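Long-range contacts in aminoglycoside N(6')acetyltransferase (Legionella pneumophila subsp. pneumophila, PDB 3F5B), which probably transfers an acyl group, most likely acetyl from acetyl-coenzyme A to an amino group of an aminoglycoside, as a member of the GNAT family: residues A[92-97]-A[127-132]; A[151-156]-A[165-170]; A[13-18]-A[116-121]. All coordinates share one frame; numbering follows the deposited sequence.

Contact 1 (A[92-97]-A[127-132]); sequences DGAVTL and TKIVLI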
loop_
_atom_site.group_PDB
_atom_site.type_symbol
_atom_site.label_atom_id
_atom_site.label_comp_id
_atom_site.label_asym_id
_atom_site.label_seq_id
_atom_site.Cartn_x
_atom_site.Cartn_y
_atom_site.Cartn_z
ATOM N N ASP A 92 15.715 8.251 -9.456
ATOM C CA ASP A 92 14.630 7.975 -10.375
ATOM C C ASP A 92 13.313 8.162 -9.627
ATOM O O ASP A 92 12.233 7.921 -10.172
ATOM C CB ASP A 92 14.767 6.558 -10.935
ATOM C CG ASP A 92 16.172 6.271 -11.444
ATOM O OD1 ASP A 92 16.346 6.217 -12.676
ATOM O OD2 ASP A 92 17.100 6.125 -10.615
ATOM N N GLY A 93 13.419 8.621 -8.382
ATOM C CA GLY A 93 12.259 8.827 -7.529
ATOM C C GLY A 93 11.822 7.543 -6.832
ATOM O O GLY A 93 12.583 6.565 -6.736
ATOM N N ALA A 94 10.590 7.544 -6.342
ATOM C CA ALA A 94 10.055 6.388 -5.631
ATOM C C ALA A 94 8.570 6.581 -5.323
ATOM O O ALA A 94 8.090 7.717 -5.218
ATOM C CB ALA A 94 10.837 6.155 -4.350
ATOM N N VAL A 95 7.844 5.475 -5.186
ATOM C CA VAL A 95 6.448 5.528 -4.725
ATOM C C VAL A 95 6.363 4.930 -3.322
ATOM O O VAL A 95 6.951 3.884 -3.048
ATOM C CB VAL A 95 5.458 4.818 -5.706
ATOM C CG1 VAL A 95 5.759 3.342 -5.836
ATOM C CG2 VAL A 95 4.016 5.004 -5.263
ATOM N N THR A 96 5.644 5.602 -2.437
ATOM C CA THR A 96 5.431 5.092 -1.085
ATOM C C THR A 96 4.025 4.501 -1.057
ATOM O O THR A 96 3.083 5.140 -1.531
ATOM C CB THR A 96 5.564 6.204 -0.016
ATOM O OG1 THR A 96 6.864 6.804 -0.121
ATOM C CG2 THR A 96 5.366 5.632 1.419
ATOM N N LEU A 97 3.917 3.285 -0.513
ATOM C CA LEU A 97 2.685 2.517 -0.467
ATOM C C LEU A 97 2.204 2.315 0.973
ATOM O O LEU A 97 2.991 2.008 1.881
ATOM C CB LEU A 97 2.899 1.143 -1.134
ATOM C CG LEU A 97 1.748 0.152 -1.218
ATOM C CD1 LEU A 97 0.561 0.752 -2.056
ATOM C CD2 LEU A 97 2.301 -1.149 -1.831
ATOM N N THR A 127 7.671 2.470 -12.587
ATOM C CA THR A 127 8.333 3.018 -11.415
ATOM C C THR A 127 9.553 2.156 -11.044
ATOM O O THR A 127 9.569 0.952 -11.308
ATOM C CB THR A 127 7.289 3.112 -10.279
ATOM O OG1 THR A 127 6.287 4.053 -10.667
ATOM C CG2 THR A 127 7.905 3.537 -8.958
ATOM N N LYS A 128 10.579 2.762 -10.461
ATOM C CA LYS A 128 11.793 2.010 -10.107
ATOM C C LYS A 128 11.731 1.346 -8.736
ATOM O O LYS A 128 12.166 0.224 -8.558
ATOM C CB LYS A 128 13.029 2.915 -10.180
ATOM C CG LYS A 128 13.780 2.848 -11.499
ATOM C CD LYS A 128 12.902 3.235 -12.690
ATOM C CE LYS A 128 13.146 2.299 -13.871
ATOM N NZ LYS A 128 12.588 0.933 -13.582
ATOM N N ILE A 129 11.172 2.055 -7.767
ATOM C CA ILE A 129 11.328 1.723 -6.347
ATOM C C ILE A 129 9.994 1.930 -5.658
ATOM O O ILE A 129 9.345 2.947 -5.900
ATOM C CB ILE A 129 12.399 2.680 -5.697
ATOM C CG1 ILE A 129 13.742 2.575 -6.435
ATOM C CG2 ILE A 129 12.546 2.448 -4.165
ATOM C CD1 ILE A 129 14.404 1.213 -6.293
ATOM N N VAL A 130 9.573 0.946 -4.853
ATOM C CA VAL A 130 8.421 1.090 -3.957
ATOM C C VAL A 130 8.922 1.075 -2.516
ATOM O O VAL A 130 9.780 0.270 -2.157
ATOM C CB VAL A 130 7.338 -0.050 -4.122
ATOM C CG1 VAL A 130 6.164 0.163 -3.130
ATOM C CG2 VAL A 130 6.826 -0.100 -5.556
ATOM N N LEU A 131 8.375 1.967 -1.698
ATOM C CA LEU A 131 8.703 2.008 -0.279
ATOM C C LEU A 131 7.464 1.700 0.527
ATOM O O LEU A 131 6.372 2.169 0.197
ATOM C CB LEU A 131 9.240 3.383 0.117
ATOM C CG LEU A 131 10.474 3.869 -0.647
ATOM C CD1 LEU A 131 10.705 5.349 -0.356
ATOM C CD2 LEU A 131 11.703 3.029 -0.297
ATOM N N ILE A 132 7.652 0.910 1.586
ATOM C CA ILE A 132 6.609 0.641 2.579
ATOM C C ILE A 132 7.164 0.760 3.997
ATOM O O ILE A 132 8.342 0.455 4.239
ATOM C CB ILE A 132 5.909 -0.721 2.314
ATOM C CG1 ILE A 132 4.535 -0.754 2.974
ATOM C CG2 ILE A 132 6.793 -1.909 2.689
ATOM C CD1 ILE A 132 3.517 -1.718 2.224
#
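Val-95 and Val-130 lie side by side and point the same way off one face of the sheet, CG1 of Val-95 resting 3.6 Å from CG2 of Val-130. Val-95 carries CG1 between its backbone N and carbonyl carbon (chi1 63°), which turns that methyl toward the neighbouring strand, where it also meets CG2 of Thr-127. Branching at CB keeps the methyls of Val-95, Val-130 and Thr-127 close to the backbone. The other branch of Val-130, CG1, reaches CB of Leu-97 at 4.0 Å. Helix 109-123 covers this face, with Ile-120 against Val-130 and Phe-119 against Leu-97.

Strands 94-97 and 129-132 run parallel, with helix 109-123 carrying the chain back between them: a beta-alpha-beta crossover in the middle of the GNAT sheet. Val-95 is gripped twice, its N giving a 3.0 Å bond to O of Ile-129 and its O accepting N of Leu-131 at 2.7 Å. The next rung, Leu-97 N to Leu-131 O, is 2.8 Å long and arrives almost exactly in line with the carbonyl, the C=O...N angle being 179°.

On the other face Leu-131 crosses Thr-96 at a slant, its CD1 lying 4.1 Å from OG1 of Thr-96 and also touching the methyl of Ala-94, a residue small enough to let the longer leucine lie beside it. At the far end CG1 of Ile-132 comes within 3.3 Å of O of Leu-97; Ile-132 also lines the pocket holding a bound cyclohexane. Near the opening of the ladder, CB of Asp-92 packs on the aliphatic CG of Lys-128.

Contact 2 (A[151-156]-A[165-170]); sequences EIIGEF and HYKMKL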
loop_
_atom_site.group_PDB
_atom_site.type_symbol
_atom_site.label_atom_id
_atom_site.label_comp_id
_atom_site.label_asym_id
_atom_site.label_seq_id
_atom_site.Cartn_x
_atom_site.Cartn_y
_atom_site.Cartn_z
ATOM N N GLU A 151 12.879 -5.197 1.304
ATOM C CA GLU A 151 14.011 -5.339 2.211
ATOM C C GLU A 151 14.084 -4.161 3.189
ATOM O O GLU A 151 13.851 -3.028 2.796
ATOM C CB GLU A 151 15.317 -5.444 1.407
ATOM C CG GLU A 151 15.492 -6.813 0.745
ATOM C CD GLU A 151 16.837 -6.974 0.046
ATOM O OE1 GLU A 151 17.368 -5.976 -0.516
ATOM O OE2 GLU A 151 17.364 -8.111 0.052
ATOM N N ILE A 152 14.376 -4.442 4.458
ATOM C CA ILE A 152 14.518 -3.394 5.487
ATOM C C ILE A 152 15.736 -2.557 5.169
ATOM O O ILE A 152 16.849 -3.080 5.035
ATOM C CB ILE A 152 14.609 -3.990 6.903
ATOM C CG1 ILE A 152 13.312 -4.732 7.263
ATOM C CG2 ILE A 152 14.912 -2.904 7.958
ATOM C CD1 ILE A 152 13.472 -5.710 8.483
ATOM N N ILE A 153 15.540 -1.262 4.978
ATOM C CA ILE A 153 16.708 -0.431 4.698
ATOM C C ILE A 153 17.021 0.552 5.829
ATOM O O ILE A 153 18.035 1.250 5.787
ATOM C CB ILE A 153 16.610 0.310 3.341
ATOM C CG1 ILE A 153 15.350 1.162 3.266
ATOM C CG2 ILE A 153 16.671 -0.699 2.157
ATOM C CD1 ILE A 153 15.439 2.337 2.283
ATOM N N GLY A 154 16.166 0.596 6.839
ATOM C CA GLY A 154 16.425 1.472 7.977
ATOM C C GLY A 154 15.297 1.428 8.967
ATOM O O GLY A 154 14.287 0.739 8.747
ATOM N N GLU A 155 15.491 2.111 10.092
ATOM C CA GLU A 155 14.408 2.272 11.069
ATOM C C GLU A 155 14.177 3.746 11.318
ATOM O O GLU A 155 15.063 4.561 11.104
ATOM C CB GLU A 155 14.767 1.630 12.409
ATOM C CG GLU A 155 14.961 0.133 12.373
ATOM C CD GLU A 155 15.333 -0.453 13.733
ATOM O OE1 GLU A 155 15.145 0.208 14.788
ATOM O OE2 GLU A 155 15.802 -1.608 13.726
ATOM N N PHE A 156 12.995 4.075 11.814
ATOM C CA PHE A 156 12.682 5.457 12.142
ATOM C C PHE A 156 11.548 5.513 13.150
ATOM O O PHE A 156 10.876 4.492 13.422
ATOM C CB PHE A 156 12.339 6.262 10.877
ATOM C CG PHE A 156 11.044 5.869 10.218
ATOM C CD1 PHE A 156 9.859 6.568 10.499
ATOM C CD2 PHE A 156 10.997 4.817 9.308
ATOM C CE1 PHE A 156 8.648 6.232 9.881
ATOM C CE2 PHE A 156 9.772 4.470 8.681
ATOM C CZ PHE A 156 8.608 5.180 8.957
ATOM N N HIS A 165 9.550 2.065 13.511
ATOM C CA HIS A 165 9.029 1.583 12.234
ATOM C C HIS A 165 10.227 1.201 11.357
ATOM O O HIS A 165 11.337 1.698 11.560
ATOM C CB HIS A 165 8.228 2.673 11.485
ATOM C CG HIS A 165 6.960 3.080 12.155
ATOM N ND1 HIS A 165 5.717 2.925 11.567
ATOM C CD2 HIS A 165 6.738 3.664 13.353
ATOM C CE1 HIS A 165 4.786 3.389 12.384
ATOM N NE2 HIS A 165 5.384 3.851 13.467
ATOM N N TYR A 166 10.007 0.327 10.387
ATOM C CA TYR A 166 11.024 0.010 9.397
ATOM C C TYR A 166 10.764 0.845 8.145
ATOM O O TYR A 166 9.629 1.114 7.820
ATOM C CB TYR A 166 10.920 -1.454 8.972
ATOM C CG TYR A 166 11.477 -2.467 9.965
ATOM C CD1 TYR A 166 12.749 -2.307 10.510
ATOM C CD2 TYR A 166 10.737 -3.604 10.315
ATOM C CE1 TYR A 166 13.288 -3.257 11.410
ATOM C CE2 TYR A 166 11.253 -4.582 11.220
ATOM C CZ TYR A 166 12.523 -4.389 11.749
ATOM O OH TYR A 166 13.032 -5.297 12.614
ATOM N N LYS A 167 11.826 1.217 7.445
ATOM C CA LYS A 167 11.712 1.685 6.088
ATOM C C LYS A 167 12.086 0.474 5.238
ATOM O O LYS A 167 13.146 -0.129 5.459
ATOM C CB LYS A 167 12.689 2.831 5.862
ATOM C CG LYS A 167 12.118 3.952 5.020
ATOM C CD LYS A 167 13.174 4.974 4.596
ATOM C CE LYS A 167 12.641 5.829 3.460
ATOM N NZ LYS A 167 13.726 6.054 2.433
HETATM N N MSE A 168 11.212 0.089 4.302
HETATM C CA MSE A 168 11.441 -1.112 3.485
HETATM C C MSE A 168 11.342 -0.735 2.023
HETATM O O MSE A 168 10.573 0.151 1.674
HETATM C CB MSE A 168 10.423 -2.205 3.824
HETATM C CG MSE A 168 10.425 -2.573 5.311
HETATM SE SE MSE A 168 9.230 -3.989 5.834
HETATM C CE MSE A 168 10.138 -5.436 4.983
ATOM N N LYS A 169 12.111 -1.411 1.176
ATOM C CA LYS A 169 12.249 -1.004 -0.211
ATOM C C LYS A 169 12.149 -2.227 -1.124
ATOM O O LYS A 169 12.671 -3.319 -0.786
ATOM C CB LYS A 169 13.594 -0.273 -0.397
ATOM C CG LYS A 169 13.978 0.062 -1.837
ATOM C CD LYS A 169 15.438 0.558 -1.961
ATOM C CE LYS A 169 16.417 -0.599 -2.086
ATOM N NZ LYS A 169 17.905 -0.230 -2.055
ATOM N N LEU A 170 11.455 -2.045 -2.250
ATOM C CA LEU A 170 11.342 -3.084 -3.279
ATOM C C LEU A 170 11.785 -2.551 -4.635
ATOM O O LEU A 170 11.371 -1.467 -5.035
ATOM C CB LEU A 170 9.904 -3.609 -3.356
ATOM C CG LEU A 170 9.540 -4.636 -4.437
ATOM C CD1 LEU A 170 10.401 -5.875 -4.328
ATOM C CD2 LEU A 170 8.077 -5.000 -4.309
#
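A classic beta bulge interrupts the antiparallel pairing of strands 151-156 and 165-170, the edge strand and its neighbour in the GNAT sheet. Ile-153 and Gly-154 both face Lys-167, whose O takes a 2.7 Å bond from N of Ile-153 and a weak one from N of Gly-154. Gly-154 is extended with phi near 180°, a conformation readily reached without a side chain, and its own O accepts N of Lys-167 from above the carbonyl plane.

The bulge shifts the register by one residue, and Tyr-166 ends up between Ile-152 and Glu-155 on one face. CD1 of Ile-152 sits over the centre of the tyrosine ring in a CH-pi contact, 3.6 Å from the centroid, while CG2 of the same isoleucine approaches the ring atom CD1 at 3.4 Å. Glu-155 runs alongside, its CG touching ring atom CD1 of Tyr-166; its methylenes suit the ring and its charged end the exposed edge. The CE methyl of Met-168, a selenomethionine, meets CG1 of Ile-152 and continues this apolar patch toward Tyr-145 on helix 139-148.

Ile-153, at the bulge, lies obliquely across Lys-167, whose amino group bonds to the hydroxyl of Tyr-90. Phe-156 holds CG between its N and carbonyl carbon (chi1 69°), folding the ring back over its partner strand until CB of His-165 stands 3.8 Å from the phenylalanine ring centroid.

Contact 3 (A[13-18]-A[116-121]); sequences FRFCFK and IHEFIL. With PO4 (phosphate ion), chain B; ACT (acetate ion), chain C.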
loop_
_atom_site.group_PDB
_atom_site.type_symbol
_atom_site.label_atom_id
_atom_site.label_comp_id
_atom_site.label_asym_id
_atom_site.label_seq_id
_atom_site.Cartn_x
_atom_site.Cartn_y
_atom_site.Cartn_z
ATOM N N PHE A 13 -3.336 -11.878 -14.129
ATOM C CA PHE A 13 -3.660 -11.290 -12.833
ATOM C C PHE A 13 -5.072 -11.604 -12.347
ATOM O O PHE A 13 -6.018 -11.535 -13.108
ATOM C CB PHE A 13 -3.479 -9.772 -12.863
ATOM C CG PHE A 13 -2.046 -9.313 -12.995
ATOM C CD1 PHE A 13 -1.003 -10.220 -13.224
ATOM C CD2 PHE A 13 -1.751 -7.966 -12.931
ATOM C CE1 PHE A 13 0.302 -9.772 -13.385
ATOM C CE2 PHE A 13 -0.458 -7.508 -13.080
ATOM C CZ PHE A 13 0.572 -8.394 -13.313
ATOM N N ARG A 14 -5.203 -11.896 -11.058
ATOM C CA ARG A 14 -6.490 -12.171 -10.438
ATOM C C ARG A 14 -7.264 -10.883 -10.068
ATOM O O ARG A 14 -8.480 -10.831 -10.176
ATOM C CB ARG A 14 -6.273 -13.015 -9.167
ATOM C CG ARG A 14 -7.584 -13.454 -8.491
ATOM C CD ARG A 14 -7.300 -13.995 -7.072
ATOM N NE ARG A 14 -8.538 -14.230 -6.329
ATOM C CZ ARG A 14 -8.654 -15.133 -5.351
ATOM N NH1 ARG A 14 -7.607 -15.898 -5.030
ATOM N NH2 ARG A 14 -9.825 -15.301 -4.737
ATOM N N PHE A 15 -6.550 -9.871 -9.602
ATOM C CA PHE A 15 -7.151 -8.685 -9.025
ATOM C C PHE A 15 -7.178 -7.466 -9.953
ATOM O O PHE A 15 -6.381 -7.367 -10.903
ATOM C CB PHE A 15 -6.403 -8.289 -7.746
ATOM C CG PHE A 15 -6.278 -9.407 -6.749
ATOM C CD1 PHE A 15 -7.419 -10.040 -6.255
ATOM C CD2 PHE A 15 -5.029 -9.804 -6.291
ATOM C CE1 PHE A 15 -7.299 -11.052 -5.302
ATOM C CE2 PHE A 15 -4.900 -10.836 -5.363
ATOM C CZ PHE A 15 -6.031 -11.458 -4.879
ATOM N N CYS A 16 -8.096 -6.553 -9.635
ATOM C CA CYS A 16 -8.326 -5.328 -10.385
ATOM C C CYS A 16 -8.144 -4.177 -9.410
ATOM O O CYS A 16 -8.525 -4.296 -8.241
ATOM C CB CYS A 16 -9.764 -5.326 -10.903
ATOM S SG CYS A 16 -10.179 -3.869 -11.865
ATOM N N PHE A 17 -7.555 -3.080 -9.865
ATOM C CA PHE A 17 -7.305 -1.924 -8.987
ATOM C C PHE A 17 -7.813 -0.649 -9.670
ATOM O O PHE A 17 -7.626 -0.466 -10.888
ATOM C CB PHE A 17 -5.792 -1.787 -8.665
ATOM C CG PHE A 17 -5.173 -3.052 -8.122
ATOM C CD1 PHE A 17 -5.176 -3.305 -6.762
ATOM C CD2 PHE A 17 -4.586 -3.997 -8.998
ATOM C CE1 PHE A 17 -4.580 -4.516 -6.238
ATOM C CE2 PHE A 17 -4.019 -5.212 -8.506
ATOM C CZ PHE A 17 -4.033 -5.484 -7.129
ATOM N N LYS A 18 -8.452 0.215 -8.896
ATOM C CA LYS A 18 -8.921 1.497 -9.419
ATOM C C LYS A 18 -8.794 2.575 -8.386
ATOM O O LYS A 18 -8.877 2.313 -7.206
ATOM C CB LYS A 18 -10.380 1.473 -9.949
ATOM C CG LYS A 18 -11.252 0.258 -9.668
ATOM C CD LYS A 18 -11.101 -0.827 -10.774
ATOM C CE LYS A 18 -12.162 -0.769 -11.964
ATOM N NZ LYS A 18 -11.649 -0.189 -13.307
ATOM N N ILE A 116 -0.037 -7.405 -3.653
ATOM C CA ILE A 116 1.031 -6.415 -3.705
ATOM C C ILE A 116 1.704 -6.447 -5.081
ATOM O O ILE A 116 1.835 -5.400 -5.738
ATOM C CB ILE A 116 2.090 -6.640 -2.569
ATOM C CG1 ILE A 116 1.496 -6.288 -1.191
ATOM C CG2 ILE A 116 3.393 -5.876 -2.892
ATOM C CD1 ILE A 116 2.295 -6.800 -0.000
ATOM N N HIS A 117 2.111 -7.637 -5.524
ATOM C CA HIS A 117 2.793 -7.758 -6.812
ATOM C C HIS A 117 1.922 -7.324 -7.983
ATOM O O HIS A 117 2.380 -6.584 -8.873
ATOM C CB HIS A 117 3.322 -9.158 -7.063
ATOM C CG HIS A 117 4.457 -9.538 -6.159
ATOM N ND1 HIS A 117 4.954 -10.818 -6.107
ATOM C CD2 HIS A 117 5.160 -8.818 -5.251
ATOM C CE1 HIS A 117 5.932 -10.871 -5.217
ATOM N NE2 HIS A 117 6.085 -9.666 -4.693
ATOM N N GLU A 118 0.669 -7.750 -7.975
ATOM C CA GLU A 118 -0.228 -7.332 -9.068
ATOM C C GLU A 118 -0.504 -5.828 -9.067
ATOM O O GLU A 118 -0.637 -5.206 -10.120
ATOM C CB GLU A 118 -1.535 -8.119 -9.004
ATOM C CG GLU A 118 -1.363 -9.612 -9.369
ATOM C CD GLU A 118 -2.710 -10.330 -9.442
ATOM O OE1 GLU A 118 -3.720 -9.647 -9.208
ATOM O OE2 GLU A 118 -2.769 -11.560 -9.721
ATOM N N PHE A 119 -0.610 -5.226 -7.892
ATOM C CA PHE A 119 -0.817 -3.772 -7.828
ATOM C C PHE A 119 0.370 -3.004 -8.417
ATOM O O PHE A 119 0.196 -2.103 -9.268
ATOM C CB PHE A 119 -1.088 -3.351 -6.401
ATOM C CG PHE A 119 -1.264 -1.861 -6.211
ATOM C CD1 PHE A 119 -2.368 -1.186 -6.752
ATOM C CD2 PHE A 119 -0.331 -1.140 -5.478
ATOM C CE1 PHE A 119 -2.529 0.203 -6.562
ATOM C CE2 PHE A 119 -0.488 0.259 -5.280
ATOM C CZ PHE A 119 -1.584 0.921 -5.819
ATOM N N ILE A 120 1.575 -3.370 -7.977
ATOM C CA ILE A 120 2.785 -2.712 -8.476
ATOM C C ILE A 120 2.935 -2.879 -9.982
ATOM O O ILE A 120 3.209 -1.896 -10.675
ATOM C CB ILE A 120 4.071 -3.221 -7.767
ATOM C CG1 ILE A 120 4.011 -2.807 -6.304
ATOM C CG2 ILE A 120 5.344 -2.621 -8.456
ATOM C CD1 ILE A 120 4.948 -3.606 -5.382
ATOM N N LEU A 121 2.765 -4.108 -10.488
ATOM C CA LEU A 121 2.854 -4.340 -11.910
ATOM C C LEU A 121 1.737 -3.725 -12.751
ATOM O O LEU A 121 1.974 -3.358 -13.908
ATOM C CB LEU A 121 3.024 -5.843 -12.244
ATOM C CG LEU A 121 4.223 -6.515 -11.564
ATOM C CD1 LEU A 121 4.187 -8.004 -11.758
ATOM C CD2 LEU A 121 5.569 -5.926 -12.076
HETATM P P PO4 B . -9.027 -18.984 -3.230
HETATM O O1 PO4 B . -10.437 -18.920 -2.630
HETATM O O2 PO4 B . -9.187 -19.017 -4.735
HETATM O O3 PO4 B . -8.295 -17.716 -2.824
HETATM O O4 PO4 B . -8.215 -20.173 -2.787
HETATM C C ACT C . -11.122 -16.050 -1.253
HETATM O O ACT C . -11.401 -16.317 -2.458
HETATM O OXT ACT C . -12.117 -16.034 -0.472
HETATM C CH3 ACT C . -9.700 -15.836 -0.762
#
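Glu-118 points its carboxylate at the backbone of 13-18, where two successive amides bond to it: N of Arg-14 meets OE2 at 2.8 Å, tilted 30° out of the carboxylate plane, and N of Phe-15 meets OE1 at 2.9 Å on its syn lone pair. An extended glutamate is long enough to span from the helix to this chain and offers two acceptors side by side; together the bonds fix the rotation of its carboxylate. Phe-13 slides over the stem of Glu-118 in the opposite direction, the ring and carboxylate planes only 9° apart, with CG of Glu-118 lying 3.9 Å from the ring centroid. Beyond it, CZ of the Phe-13 ring reaches CB of Leu-121 at 3.7 Å.

Helix 109-123, the helix of the central beta-alpha-beta unit, thus packs across the first strand of the GNAT sheet. Phe-119, next after Glu-118, directs an edge at the face of Phe-17, the two planes 62° apart. CB of Phe-119 also lies over that face, 3.8 Å from the Phe-17 centroid, so Phe-17 offers the helix a broad apolar surface.

In the next shell, Gln-114 donates to OE2 of Glu-118, and Trp-67 meets Phe-119 edge-to-face. Arg-14 extends away from the helix: its NE pairs with Asp-71, while NH1 bonds O3 of a phosphate and NH2 the O atom of an acetate, both ions probably from the crystallisation liquor.

In the fold
All three contacts reach the same mixed sheet, at different places. Contact 1 lies in its middle and is mainly but not wholly buried, so aliphatic side chains and straight backbone bonds carry it. Contact 2 lies at the outer edge and is mostly surface, where a bulge and stems of charged residues are accommodated; strands 129-132 and 164-171 pair directly, so the two ladders are continuous. Contact 3, also partly buried, joins helix to strand, and a carboxylate supplies bonds that in the other two come from main chain. Its helix connects the strands of contact 1 and touches both of them, and it reaches contact 2 where Ile-120 packs on Leu-170.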